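Local coordinates for protein pectate lyase (Paenibacillus sp. 0602, PDB 5GT5) that cleaves polygalacturonate and partly methylated pectins by endo-acting elimination, probably with the help of calcium, at residues A[5-10]-A[434-439]; A[188-193]-A[420-425]. The protein carries 1 engineered substitution. All blocks are in the same frame, centred on the assembly; numbering follows the deposited sequence.

Contact 1. Residues A[5-10]-A[434-439]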
ATOM      1  N   ALA A   5     -13.150  14.234  16.609  1.00 17.52           N
ATOM      2  CA  ALA A   5     -11.809  13.820  16.251  1.00 17.50           C
ATOM      3  C   ALA A   5     -11.431  12.489  16.931  1.00 14.10           C
ATOM      4  O   ALA A   5     -10.532  11.862  16.496  1.00 13.91           O
ATOM      5  CB  ALA A   5     -10.811  14.860  16.591  1.00 22.55           C
ATOM      6  N   ASP A   6     -12.160  12.130  17.984  1.00 15.48           N
ATOM      7  CA  ASP A   6     -12.000  10.828  18.623  1.00 16.46           C
ATOM      8  C   ASP A   6     -12.244   9.712  17.607  1.00 15.95           C
ATOM      9  O   ASP A   6     -11.810   8.602  17.759  1.00 13.84           O
ATOM     10  CB  ASP A   6     -12.957  10.652  19.798  1.00 17.89           C
ATOM     11  CG  ASP A   6     -12.709  11.618  20.889  1.00 20.50           C
ATOM     12  OD1 ASP A   6     -11.637  12.130  20.916  1.00 29.33           O
ATOM     13  OD2 ASP A   6     -13.617  11.818  21.637  1.00 26.93           O
ATOM     14  N   TYR A   7     -12.985  10.071  16.578  1.00 10.21           N
ATOM     15  CA  TYR A   7     -13.364   9.133  15.526  1.00  9.11           C
ATOM     16  C   TYR A   7     -12.462   9.102  14.294  1.00  9.01           C
ATOM     17  O   TYR A   7     -12.727   8.354  13.362  1.00  9.84           O
ATOM     18  CB  TYR A   7     -14.817   9.385  15.092  1.00  8.57           C
ATOM     19  CG  TYR A   7     -15.768   9.264  16.238  1.00  8.68           C
ATOM     20  CD1 TYR A   7     -15.689   8.217  17.106  1.00  9.47           C
ATOM     21  CD2 TYR A   7     -16.734  10.216  16.461  1.00  9.61           C
ATOM     22  CE1 TYR A   7     -16.545   8.116  18.170  1.00 10.25           C
ATOM     23  CE2 TYR A   7     -17.622  10.103  17.488  1.00 10.56           C
ATOM     24  CZ  TYR A   7     -17.536   9.060  18.352  1.00 10.56           C
ATOM     25  OH  TYR A   7     -18.395   8.918  19.380  1.00 14.36           O
ATOM     26  N   ASN A   8     -11.390   9.864  14.330  1.00  8.94           N
ATOM     27  CA  ASN A   8     -10.438   9.864  13.221  1.00 11.79           C
ATOM     28  C   ASN A   8      -9.885   8.483  12.910  1.00  9.17           C
ATOM     29  O   ASN A   8      -9.659   7.677  13.818  1.00  9.24           O
ATOM     30  CB  ASN A   8      -9.221  10.756  13.504  1.00  9.05           C
ATOM     31  CG  ASN A   8      -9.531  12.223  13.426  1.00 14.98           C
ATOM     32  OD1 ASN A   8     -10.669  12.626  13.172  1.00 14.37           O
ATOM     33  ND2 ASN A   8      -8.534  13.031  13.756  1.00 15.11           N
ATOM     34  N   LEU A   9      -9.628   8.247  11.632  1.00  8.86           N
ATOM     35  CA  LEU A   9      -8.824   7.104  11.212  1.00  8.78           C
ATOM     36  C   LEU A   9      -7.412   7.241  11.778  1.00 10.09           C
ATOM     37  O   LEU A   9      -6.774   8.289  11.624  1.00 12.16           O
ATOM     38  CB  LEU A   9      -8.779   7.050   9.684  1.00  9.61           C
ATOM     39  CG  LEU A   9      -7.743   6.110   9.062  1.00 10.31           C
ATOM     40  CD1 LEU A   9      -8.015   4.642   9.437  1.00 11.20           C
ATOM     41  CD2 LEU A   9      -7.817   6.269   7.553  1.00 10.14           C
ATOM     42  N   THR A  10      -6.945   6.201  12.467  1.00  8.52           N
ATOM     43  CA  THR A  10      -5.561   6.137  12.949  1.00  7.89           C
ATOM     44  C   THR A  10      -4.965   4.778  12.603  1.00  7.61           C
ATOM     45  O   THR A  10      -5.650   3.877  12.102  1.00  9.51           O
ATOM     46  CB  THR A  10      -5.487   6.298  14.464  1.00  9.70           C
ATOM     47  OG1 THR A  10      -6.075   5.134  15.063  1.00 10.19           O
ATOM     48  CG2 THR A  10      -6.262   7.514  14.939  1.00 12.22           C
ATOM     49  N   LEU A 434     -23.621   5.992  16.407  1.00 30.00           N
ATOM     50  CA  LEU A 434     -23.411   7.364  16.028  1.00 30.00           C
ATOM     51  C   LEU A 434     -24.429   7.768  15.058  1.00 30.00           C
ATOM     52  O   LEU A 434     -24.594   7.142  14.074  1.00 30.00           O
ATOM     53  CB  LEU A 434     -22.099   7.573  15.321  1.00 20.00           C
ATOM     54  CG  LEU A 434     -20.942   7.972  16.076  1.00 20.00           C
ATOM     55  CD1 LEU A 434     -19.742   8.216  15.209  1.00 20.00           C
ATOM     56  CD2 LEU A 434     -21.229   9.131  16.957  1.00 20.00           C
ATOM     57  N   SER A 435     -25.069   8.868  15.354  1.00 28.68           N
ATOM     58  CA  SER A 435     -26.081   9.384  14.530  1.00 25.40           C
ATOM     59  C   SER A 435     -25.540  10.745  14.227  1.00 28.00           C
ATOM     60  O   SER A 435     -25.453  11.575  15.083  1.00 40.14           O
ATOM     61  CB  SER A 435     -27.456   9.460  15.289  1.00 31.06           C
ATOM     62  OG  SER A 435     -27.938   8.166  15.674  1.00 32.43           O
ATOM     63  N   TRP A 436     -25.045  10.897  13.045  1.00 16.74           N
ATOM     64  CA  TRP A 436     -24.631  12.162  12.461  1.00 13.09           C
ATOM     65  C   TRP A 436     -25.021  12.085  11.002  1.00 14.59           C
ATOM     66  O   TRP A 436     -25.447  11.026  10.524  1.00 14.53           O
ATOM     67  CB  TRP A 436     -23.125  12.418  12.633  1.00 13.00           C
ATOM     68  CG  TRP A 436     -22.177  11.286  12.232  1.00 15.78           C
ATOM     69  CD1 TRP A 436     -22.479  10.168  11.503  1.00 13.17           C
ATOM     70  CD2 TRP A 436     -20.783  11.197  12.546  1.00 11.13           C
ATOM     71  NE1 TRP A 436     -21.353   9.404  11.332  1.00 12.25           N
ATOM     72  CE2 TRP A 436     -20.295  10.009  11.971  1.00 11.10           C
ATOM     73  CE3 TRP A 436     -19.890  12.019  13.250  1.00 10.88           C
ATOM     74  CZ2 TRP A 436     -18.964   9.613  12.092  1.00 10.32           C
ATOM     75  CZ3 TRP A 436     -18.578  11.639  13.358  1.00 12.64           C
ATOM     76  CH2 TRP A 436     -18.119  10.445  12.794  1.00 10.91           C
ATOM     77  N   SER A 437     -24.895  13.193  10.287  1.00 14.12           N
ATOM     78  CA  SER A 437     -25.297  13.189   8.886  1.00 12.51           C
ATOM     79  C   SER A 437     -24.458  12.161   8.136  1.00 13.63           C
ATOM     80  O   SER A 437     -23.268  11.979   8.435  1.00 13.35           O
ATOM     81  CB  SER A 437     -25.202  14.589   8.248  1.00 13.66           C
ATOM     82  OG  SER A 437     -23.906  15.124   8.352  1.00 17.42           O
ATOM     83  N   LYS A 438     -25.080  11.456   7.194  1.00 15.66           N
ATOM     84  CA  LYS A 438     -24.444  10.242   6.671  1.00 16.58           C
ATOM     85  C   LYS A 438     -23.155  10.507   5.898  1.00 16.57           C
ATOM     86  O   LYS A 438     -22.330   9.594   5.752  1.00 17.77           O
ATOM     87  CB  LYS A 438     -25.429   9.387   5.867  1.00 14.25           C
ATOM     88  CG  LYS A 438     -25.891  10.022   4.570  1.00 13.19           C
ATOM     89  CD  LYS A 438     -26.867   9.118   3.874  1.00 18.63           C
ATOM     90  CE  LYS A 438     -27.339   9.720   2.554  1.00 22.02           C
ATOM     91  NZ  LYS A 438     -28.352   8.822   1.907  1.00 14.79           N
ATOM     92  N   ASP A 439     -22.943  11.742   5.439  1.00 15.35           N
ATOM     93  CA  ASP A 439     -21.685  12.076   4.757  1.00 11.95           C
ATOM     94  C   ASP A 439     -20.477  11.865   5.690  1.00 13.74           C
ATOM     95  O   ASP A 439     -19.352  11.671   5.228  1.00 13.18           O
ATOM     96  CB  ASP A 439     -21.712  13.510   4.231  1.00 16.79           C
ATOM     97  CG  ASP A 439     -21.855  14.510   5.342  1.00 16.72           C
ATOM     98  OD1 ASP A 439     -22.881  14.435   6.047  1.00 20.87           O
ATOM     99  OD2 ASP A 439     -20.954  15.360   5.514  1.00 30.50           O
TER

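Contact 2. Residues A[188-193]-A[420-425]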
ATOM      1  N   ILE A 188      -8.878  -1.643  12.755  1.00  4.54           N
ATOM      2  CA  ILE A 188     -10.233  -1.920  13.190  1.00  4.06           C
ATOM      3  C   ILE A 188     -10.541  -1.110  14.444  1.00  5.67           C
ATOM      4  O   ILE A 188      -9.874  -1.277  15.476  1.00  5.94           O
ATOM      5  CB  ILE A 188     -10.462  -3.435  13.467  1.00  4.04           C
ATOM      6  CG1 ILE A 188     -10.005  -4.314  12.283  1.00  6.32           C
ATOM      7  CG2 ILE A 188     -11.927  -3.680  13.817  1.00  5.59           C
ATOM      8  CD1 ILE A 188     -10.222  -5.844  12.467  1.00  7.69           C
ATOM      9  N   SER A 189     -11.538  -0.210  14.355  1.00  6.64           N
ATOM     10  CA  SER A 189     -11.766   0.727  15.455  1.00  5.35           C
ATOM     11  C   SER A 189     -13.233   0.922  15.773  1.00  6.61           C
ATOM     12  O   SER A 189     -14.113   0.690  14.925  1.00  6.27           O
ATOM     13  CB  SER A 189     -11.103   2.083  15.196  1.00  7.73           C
ATOM     14  OG  SER A 189     -11.616   2.694  14.014  1.00  7.34           O
ATOM     15  N   TRP A 190     -13.497   1.312  17.018  1.00  5.91           N
ATOM     16  CA  TRP A 190     -14.833   1.695  17.447  1.00  5.56           C
ATOM     17  C   TRP A 190     -15.862   0.614  17.158  1.00  5.35           C
ATOM     18  O   TRP A 190     -16.999   0.912  16.792  1.00  6.92           O
ATOM     19  CB  TRP A 190     -15.248   3.060  16.818  1.00  6.12           C
ATOM     20  CG  TRP A 190     -14.498   4.181  17.463  1.00  7.17           C
ATOM     21  CD1 TRP A 190     -13.421   4.868  16.957  1.00  9.60           C
ATOM     22  CD2 TRP A 190     -14.736   4.713  18.775  1.00  7.61           C
ATOM     23  NE1 TRP A 190     -12.987   5.804  17.883  1.00 10.06           N
ATOM     24  CE2 TRP A 190     -13.790   5.733  18.992  1.00  9.11           C
ATOM     25  CE3 TRP A 190     -15.691   4.461  19.757  1.00 10.12           C
ATOM     26  CZ2 TRP A 190     -13.740   6.459  20.181  1.00 11.93           C
ATOM     27  CZ3 TRP A 190     -15.642   5.202  20.940  1.00  9.40           C
ATOM     28  CH2 TRP A 190     -14.675   6.178  21.136  1.00  8.56           C
ATOM     29  N   SER A 191     -15.468  -0.642  17.324  1.00  6.39           N
ATOM     30  CA  SER A 191     -16.311  -1.784  16.946  1.00  5.61           C
ATOM     31  C   SER A 191     -16.614  -2.697  18.113  1.00  4.91           C
ATOM     32  O   SER A 191     -15.829  -2.784  19.060  1.00  7.13           O
ATOM     33  CB  SER A 191     -15.700  -2.566  15.770  1.00  6.27           C
ATOM     34  OG  SER A 191     -15.649  -1.722  14.608  1.00  5.07           O
ATOM     35  N   THR A 192     -17.759  -3.356  18.023  1.00  6.84           N
ATOM     36  CA  THR A 192     -18.200  -4.300  19.053  1.00  5.51           C
ATOM     37  C   THR A 192     -18.170  -5.711  18.501  1.00  5.97           C
ATOM     38  O   THR A 192     -18.637  -5.950  17.375  1.00  7.76           O
ATOM     39  CB  THR A 192     -19.634  -3.957  19.471  1.00  6.13           C
ATOM     40  OG1 THR A 192     -19.607  -2.683  20.146  1.00 10.45           O
ATOM     41  CG2 THR A 192     -20.184  -5.038  20.409  1.00  9.30           C
ATOM     42  N   PHE A 193     -17.599  -6.635  19.286  1.00  5.69           N
ATOM     43  CA  PHE A 193     -17.565  -8.053  18.987  1.00  6.22           C
ATOM     44  C   PHE A 193     -18.198  -8.711  20.191  1.00  7.11           C
ATOM     45  O   PHE A 193     -17.696  -8.540  21.299  1.00  7.86           O
ATOM     46  CB  PHE A 193     -16.099  -8.492  18.785  1.00  5.71           C
ATOM     47  CG  PHE A 193     -15.364  -7.689  17.733  1.00  5.52           C
ATOM     48  CD1 PHE A 193     -14.788  -6.444  18.047  1.00  5.18           C
ATOM     49  CD2 PHE A 193     -15.262  -8.173  16.427  1.00  6.41           C
ATOM     50  CE1 PHE A 193     -14.108  -5.713  17.073  1.00  5.91           C
ATOM     51  CE2 PHE A 193     -14.613  -7.439  15.441  1.00  7.05           C
ATOM     52  CZ  PHE A 193     -14.051  -6.208  15.741  1.00  6.43           C
ATOM     53  N   ASN A 420     -14.248   1.613  29.857  1.00 10.27           N
ATOM     54  CA  ASN A 420     -15.483   0.846  29.793  1.00 12.37           C
ATOM     55  C   ASN A 420     -16.705   1.724  29.681  1.00 13.25           C
ATOM     56  O   ASN A 420     -17.608   1.450  28.870  1.00 14.00           O
ATOM     57  CB  ASN A 420     -15.638  -0.079  30.997  1.00 18.21           C
ATOM     58  CG  ASN A 420     -16.657  -1.165  30.745  1.00 20.08           C
ATOM     59  OD1 ASN A 420     -16.339  -2.188  30.138  1.00 20.00           O
ATOM     60  ND2 ASN A 420     -17.892  -0.951  31.200  1.00 19.35           N
ATOM     61  N   ALA A 421     -16.734   2.799  30.465  1.00 11.61           N
ATOM     62  CA  ALA A 421     -17.846   3.742  30.395  1.00 13.97           C
ATOM     63  C   ALA A 421     -17.937   4.381  29.010  1.00 14.15           C
ATOM     64  O   ALA A 421     -19.033   4.507  28.445  1.00 14.27           O
ATOM     65  CB  ALA A 421     -17.700   4.820  31.462  1.00 15.13           C
ATOM     66  N   ARG A 422     -16.794   4.766  28.446  1.00 10.40           N
ATOM     67  CA  ARG A 422     -16.782   5.410  27.122  1.00 13.46           C
ATOM     68  C   ARG A 422     -17.258   4.483  26.012  1.00 12.85           C
ATOM     69  O   ARG A 422     -18.066   4.888  25.168  1.00 14.63           O
ATOM     70  CB  ARG A 422     -15.385   5.952  26.791  1.00 15.12           C
ATOM     71  CG  ARG A 422     -15.286   6.591  25.372  1.00 15.12           C
ATOM     72  CD  ARG A 422     -16.093   7.892  25.331  1.00 17.13           C
ATOM     73  NE  ARG A 422     -16.158   8.509  24.003  1.00 15.44           N
ATOM     74  CZ  ARG A 422     -17.019   8.169  23.062  1.00 13.51           C
ATOM     75  NH1 ARG A 422     -17.900   7.206  23.272  1.00 13.96           N
ATOM     76  NH2 ARG A 422     -16.987   8.820  21.891  1.00 16.09           N
ATOM     77  N   LEU A 423     -16.761   3.256  25.998  1.00 10.97           N
ATOM     78  CA  LEU A 423     -17.070   2.361  24.893  1.00  8.29           C
ATOM     79  C   LEU A 423     -18.437   1.719  24.960  1.00 10.80           C
ATOM     80  O   LEU A 423     -18.950   1.293  23.931  1.00 10.92           O
ATOM     81  CB  LEU A 423     -16.009   1.267  24.788  1.00 10.36           C
ATOM     82  CG  LEU A 423     -14.574   1.728  24.501  1.00  7.82           C
ATOM     83  CD1 LEU A 423     -13.750   0.509  24.168  1.00  9.77           C
ATOM     84  CD2 LEU A 423     -14.465   2.790  23.375  1.00  9.81           C
ATOM     85  N   THR A 424     -19.036   1.647  26.157  1.00  9.67           N
ATOM     86  CA  THR A 424     -20.368   1.044  26.293  1.00 12.06           C
ATOM     87  C   THR A 424     -21.472   2.102  26.368  1.00 12.73           C
ATOM     88  O   THR A 424     -22.637   1.768  26.560  1.00 15.64           O
ATOM     89  CB  THR A 424     -20.463   0.105  27.522  1.00 14.06           C
ATOM     90  OG1 THR A 424     -20.310   0.874  28.730  1.00 15.27           O
ATOM     91  CG2 THR A 424     -19.403  -0.974  27.458  1.00 14.37           C
ATOM     92  N   ALA A 425     -21.102   3.370  26.202  1.00 12.75           N
ATOM     93  CA  ALA A 425     -22.090   4.462  26.205  1.00 13.07           C
ATOM     94  C   ALA A 425     -22.980   4.443  24.971  1.00 18.78           C
ATOM     95  O   ALA A 425     -22.719   3.723  23.999  1.00 14.73           O
ATOM     96  CB  ALA A 425     -21.397   5.807  26.318  1.00 13.76           C
TER

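Contact 1. Residues A[5-10]-A[434-439]
Near the two ends of the chain, on the outside of the parallel beta-helix of this polysaccharide lyase family 1 enzyme, Tyr7 packs against Leu434 and Trp436 and so joins the N-terminal arm to the C-terminal tail. Tyr7 closes a short 3-10 turn, in which Asn8 N donates to Ala5 O, while Leu434 and Trp436 lie in an irregular loop. Leu434 lays CD1 over one face of the phenol ring in a CH-pi contact, 3.9 Å from the ring centroid and 19° off its normal, and CD1 comes within 3.6 Å of Tyr7 CE2. Its second methyl, CD2, sits beside Tyr7 OH at 3.7 Å.

Trp436 brings CZ3 and CH2 against Tyr7 CD2. The planes of the phenol and the six-membered indole ring are almost perpendicular, at 85°, with centroids 5.7 Å apart. With CG between the backbone N and the carbonyl carbon (chi1 50°), the indole reaches back toward the arm, where it also stacks on Tyr446 and meets Trp441 edge-to-face. Carbon packing dominates between the segments; the phenol oxygen has its polar partner elsewhere, in Arg422. An alanine in place of Tyr7 would remove the ring, and is likely to leave Leu434 CD1 facing a gap and Arg422 without its hydroxyl partner. CD1 of Leu434 also lies 3.5 Å above the indole plane of Trp436, so this one methyl is set against both aromatic groups, while Trp436 CZ3 touches Tyr7 CD2 at 3.9 Å.

Contact 2. Residues A[188-193]-A[420-425]
Trp190 and Arg422 meet where the strand 184-194 of the beta-helix breaks in a short loop and the helix 419-423 packs against its outer surface. Trp190 has a left-handed backbone conformation at this break. From CB its indole starts anti to the carbonyl carbon (chi1 -73°), and on the pyrrole side NE1 probably donates to Asp6 O in the N-terminal arm. Along the benzo side, CE3 lies 4.2 Å from Leu423 CD2, and the next atom, CZ3, meets two groups, closing on the same methyl to 3.6 Å and lying 3.8 Å from Arg422 NH1. CH2, at the far end, sits over the centre of one face of the Arg422 guanidinium, 3.6 Å from CZ. The ring and guanidinium planes are inclined at 44°, so the two groups meet at a slant instead of lying flat together.

Arg422 bends at chi2 (69°) to bring its head to this place, with NH1 donating to Asn427 O and NH2 probably bonded to Tyr7. His267 also stacks on the indole. The indole thus touches the flat, poorly hydrated face of the cation, while hydrogen bonds from NH1 and NH2 probably limit the guanidinium's rotation and satisfy part of its polar rim.

In the fold
Contact 2 is nested inside the long chain loop closed by contact 1, and their centres lie about 14 Å apart on the same side of the chain's centre. They touch directly: Tyr7 OH and Arg422 NH2 are 2.9 Å apart, a probable hydrogen bond, and Trp190 NE1 probably donates to Asp6 O at 3.0 Å. Tyr7 CD1 also packs 3.7 Å from Trp190 CE2, the two rings meeting edge-to-face. Contact 1 joins the two terminal regions to each other, contact 2 packs helix 419-423 on the beta-helix, and the links from Asp6 and Tyr7 connect the two. Both lie away from the likely calcium ligands Asp152, Asp174 and Asp178 and the probable catalytic Arg276.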